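Local coordinates for uncharacterized protein (Methanosarcina mazei, PDB 3R6A) that is of unknown function but belongs to the glyoxalase/bleomycin resistance protein/dioxygenase superfamily and assembles from two copies of the chain, at residues E22-L27 with S49-I54. Numbering follows the deposited sequence.
Sequences EFYEEL and STILLI
Y24, on the last turns of helix 17-27, faces I51 and L53 on strand 51-55 with its CA 9.2 Å from I51 CA and 9.6 Å from L53 CA; helix and strand share no backbone bond here, and Y24 meets the two aliphatic side chains between them. I51 and L53, two apart on the strand, both point toward the helix. L53 makes the closer contact: its CD2 comes 3.7 Å from Y24 CE2, and its CD1 sits 3.8 Å from Y24 CD2, so both methyls meet the CD2-CE2 flank of the ring obliquely. I51 CD1 approaches on the same side of the ring plane but at the other flank, 4.5 Å from Y24 CD1, a looser touch. Y24 CG is anti to the carbonyl carbon, beside the backbone N (chi1 -69°), and from there the ring extends toward the strand; F23 CD2 stands over the centre of its other face. The ring also rests on L12 and I48, while L17 and L21 of the same helix pack against L53. The phenol OH is hydrogen-bonded to D109 and H107 of the second subunit, which fixes the far end of the ring at the dimer interface. Such a helix packed on one face of a mixed sheet is characteristic of the βαβββ module of the glyoxalase fold.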
ATOM      1  N   GLU B  22       3.108 -14.858  10.947  1.00 21.38           N
ATOM      2  CA  GLU B  22       3.947 -16.004  10.635  1.00 23.44           C
ATOM      3  C   GLU B  22       4.072 -16.135   9.122  1.00 21.14           C
ATOM      4  O   GLU B  22       5.167 -16.345   8.598  1.00 21.59           O
ATOM      5  CB  GLU B  22       3.348 -17.283  11.226  1.00 27.29           C
ATOM      6  CG  GLU B  22       4.100 -18.562  10.865  1.00 32.50           C
ATOM      7  CD  GLU B  22       5.550 -18.558  11.322  1.00 37.19           C
ATOM      8  OE1 GLU B  22       6.363 -17.805  10.739  1.00 39.87           O
ATOM      9  OE2 GLU B  22       5.879 -19.309  12.267  1.00 39.51           O
ATOM     10  N   PHE B  23       2.949 -15.995   8.423  1.00 18.19           N
ATOM     11  CA  PHE B  23       2.945 -16.096   6.971  1.00 17.28           C
ATOM     12  C   PHE B  23       3.817 -15.025   6.327  1.00 15.39           C
ATOM     13  O   PHE B  23       4.663 -15.330   5.485  1.00 15.38           O
ATOM     14  CB  PHE B  23       1.521 -15.980   6.423  1.00 18.06           C
ATOM     15  CG  PHE B  23       1.458 -15.917   4.922  1.00 17.99           C
ATOM     16  CD1 PHE B  23       1.704 -17.049   4.149  1.00 16.21           C
ATOM     17  CD2 PHE B  23       1.189 -14.713   4.279  1.00 17.15           C
ATOM     18  CE1 PHE B  23       1.685 -16.984   2.760  1.00 19.16           C
ATOM     19  CE2 PHE B  23       1.169 -14.638   2.885  1.00 18.36           C
ATOM     20  CZ  PHE B  23       1.417 -15.773   2.124  1.00 18.77           C
ATOM     21  N   TYR B  24       3.615 -13.768   6.712  1.00 14.92           N
ATOM     22  CA  TYR B  24       4.411 -12.699   6.118  1.00 13.81           C
ATOM     23  C   TYR B  24       5.888 -12.763   6.470  1.00 14.96           C
ATOM     24  O   TYR B  24       6.729 -12.351   5.674  1.00 14.13           O
ATOM     25  CB  TYR B  24       3.816 -11.331   6.475  1.00 14.65           C
ATOM     26  CG  TYR B  24       2.491 -11.126   5.783  1.00 13.63           C
ATOM     27  CD1 TYR B  24       2.428 -10.950   4.397  1.00 13.49           C
ATOM     28  CD2 TYR B  24       1.295 -11.233   6.487  1.00 14.49           C
ATOM     29  CE1 TYR B  24       1.205 -10.900   3.734  1.00 14.38           C
ATOM     30  CE2 TYR B  24       0.072 -11.187   5.836  1.00 14.00           C
ATOM     31  CZ  TYR B  24       0.031 -11.027   4.461  1.00 15.68           C
ATOM     32  OH  TYR B  24      -1.183 -11.036   3.815  1.00 14.06           O
ATOM     33  N   GLU B  25       6.220 -13.287   7.649  1.00 14.39           N
ATOM     34  CA  GLU B  25       7.629 -13.392   8.023  1.00 14.95           C
ATOM     35  C   GLU B  25       8.296 -14.386   7.079  1.00 16.15           C
ATOM     36  O   GLU B  25       9.454 -14.223   6.695  1.00 15.80           O
ATOM     37  CB  GLU B  25       7.757 -13.839   9.485  1.00 16.10           C
ATOM     38  CG  GLU B  25       7.192 -12.797  10.450  1.00 17.97           C
ATOM     39  CD  GLU B  25       7.103 -13.270  11.886  1.00 19.22           C
ATOM     40  OE1 GLU B  25       6.974 -14.491  12.108  1.00 19.35           O
ATOM     41  OE2 GLU B  25       7.139 -12.408  12.790  1.00 22.49           O
ATOM     42  N   GLU B  26       7.543 -15.405   6.687  1.00 16.35           N
ATOM     43  CA  GLU B  26       8.051 -16.420   5.775  1.00 18.31           C
ATOM     44  C   GLU B  26       8.115 -15.878   4.347  1.00 17.42           C
ATOM     45  O   GLU B  26       9.140 -15.993   3.670  1.00 17.18           O
ATOM     46  CB  GLU B  26       7.147 -17.652   5.816  1.00 21.27           C
ATOM     47  CG  GLU B  26       7.111 -18.342   7.171  1.00 29.67           C
ATOM     48  CD  GLU B  26       8.324 -19.218   7.411  1.00 34.85           C
ATOM     49  OE1 GLU B  26       9.462 -18.724   7.262  1.00 38.11           O
ATOM     50  OE2 GLU B  26       8.133 -20.405   7.753  1.00 39.71           O
ATOM     51  N   LEU B  27       7.011 -15.288   3.894  1.00 14.77           N
ATOM     52  CA  LEU B  27       6.933 -14.736   2.541  1.00 15.66           C
ATOM     53  C   LEU B  27       7.999 -13.668   2.288  1.00 16.17           C
ATOM     54  O   LEU B  27       8.653 -13.662   1.241  1.00 15.21           O
ATOM     55  CB  LEU B  27       5.552 -14.126   2.305  1.00 15.18           C
ATOM     56  CG  LEU B  27       5.328 -13.472   0.941  1.00 14.33           C
ATOM     57  CD1 LEU B  27       5.227 -14.544  -0.138  1.00 13.66           C
ATOM     58  CD2 LEU B  27       4.061 -12.626   0.989  1.00 15.17           C
ATOM     59  N   SER B  49       8.422  -5.399   7.083  1.00 14.60           N
ATOM     60  CA  SER B  49       8.928  -4.803   5.845  1.00 14.13           C
ATOM     61  C   SER B  49       8.145  -3.481   5.738  1.00 14.72           C
ATOM     62  O   SER B  49       8.014  -2.775   6.742  1.00 14.35           O
ATOM     63  CB  SER B  49       8.649  -5.702   4.637  1.00 15.17           C
ATOM     64  OG  SER B  49       9.212  -5.146   3.459  1.00 17.80           O
ATOM     65  N   THR B  50       7.625  -3.150   4.554  1.00 13.65           N
ATOM     66  CA  THR B  50       6.849  -1.913   4.380  1.00 14.30           C
ATOM     67  C   THR B  50       5.346  -2.169   4.368  1.00 15.16           C
ATOM     68  O   THR B  50       4.570  -1.402   3.795  1.00 15.37           O
ATOM     69  CB  THR B  50       7.242  -1.149   3.084  1.00 14.87           C
ATOM     70  OG1 THR B  50       7.041  -1.979   1.935  1.00 13.67           O
ATOM     71  CG2 THR B  50       8.701  -0.732   3.151  1.00 17.43           C
ATOM     72  N   ILE B  51       4.943  -3.255   5.013  1.00 13.74           N
ATOM     73  CA  ILE B  51       3.536  -3.606   5.103  1.00 13.50           C
ATOM     74  C   ILE B  51       3.018  -3.343   6.511  1.00 14.85           C
ATOM     75  O   ILE B  51       3.652  -3.722   7.486  1.00 12.59           O
ATOM     76  CB  ILE B  51       3.312  -5.096   4.802  1.00 15.77           C
ATOM     77  CG1 ILE B  51       3.656  -5.390   3.343  1.00 15.33           C
ATOM     78  CG2 ILE B  51       1.862  -5.474   5.087  1.00 17.42           C
ATOM     79  CD1 ILE B  51       3.541  -6.842   2.987  1.00 19.82           C
ATOM     80  N   LEU B  52       1.864  -2.691   6.605  1.00 13.32           N
ATOM     81  CA  LEU B  52       1.241  -2.430   7.890  1.00 14.11           C
ATOM     82  C   LEU B  52       0.088  -3.411   7.980  1.00 14.50           C
ATOM     83  O   LEU B  52      -0.823  -3.375   7.149  1.00 14.74           O
ATOM     84  CB  LEU B  52       0.685  -1.001   7.973  1.00 14.80           C
ATOM     85  CG  LEU B  52       1.641   0.164   8.229  1.00 18.48           C
ATOM     86  CD1 LEU B  52       0.859   1.476   8.211  1.00 20.85           C
ATOM     87  CD2 LEU B  52       2.324  -0.020   9.578  1.00 20.13           C
ATOM     88  N   LEU B  53       0.143  -4.303   8.965  1.00 13.42           N
ATOM     89  CA  LEU B  53      -0.917  -5.280   9.178  1.00 14.90           C
ATOM     90  C   LEU B  53      -1.848  -4.745  10.260  1.00 16.12           C
ATOM     91  O   LEU B  53      -1.422  -4.495  11.391  1.00 14.34           O
ATOM     92  CB  LEU B  53      -0.334  -6.625   9.624  1.00 16.83           C
ATOM     93  CG  LEU B  53       0.418  -7.458   8.593  1.00 20.64           C
ATOM     94  CD1 LEU B  53       1.023  -8.685   9.279  1.00 23.04           C
ATOM     95  CD2 LEU B  53      -0.535  -7.889   7.477  1.00 23.05           C
ATOM     96  N   ILE B  54      -3.116  -4.561   9.900  1.00 14.38           N
ATOM     97  CA  ILE B  54      -4.127  -4.055  10.823  1.00 15.37           C
ATOM     98  C   ILE B  54      -5.097  -5.205  11.086  1.00 15.25           C
ATOM     99  O   ILE B  54      -5.737  -5.697  10.158  1.00 14.50           O
ATOM    100  CB  ILE B  54      -4.872  -2.866  10.188  1.00 17.01           C
ATOM    101  CG1 ILE B  54      -3.853  -1.801   9.771  1.00 19.82           C
ATOM    102  CG2 ILE B  54      -5.889  -2.294  11.170  1.00 17.96           C
ATOM    103  CD1 ILE B  54      -4.441  -0.660   8.983  1.00 21.10           C
TER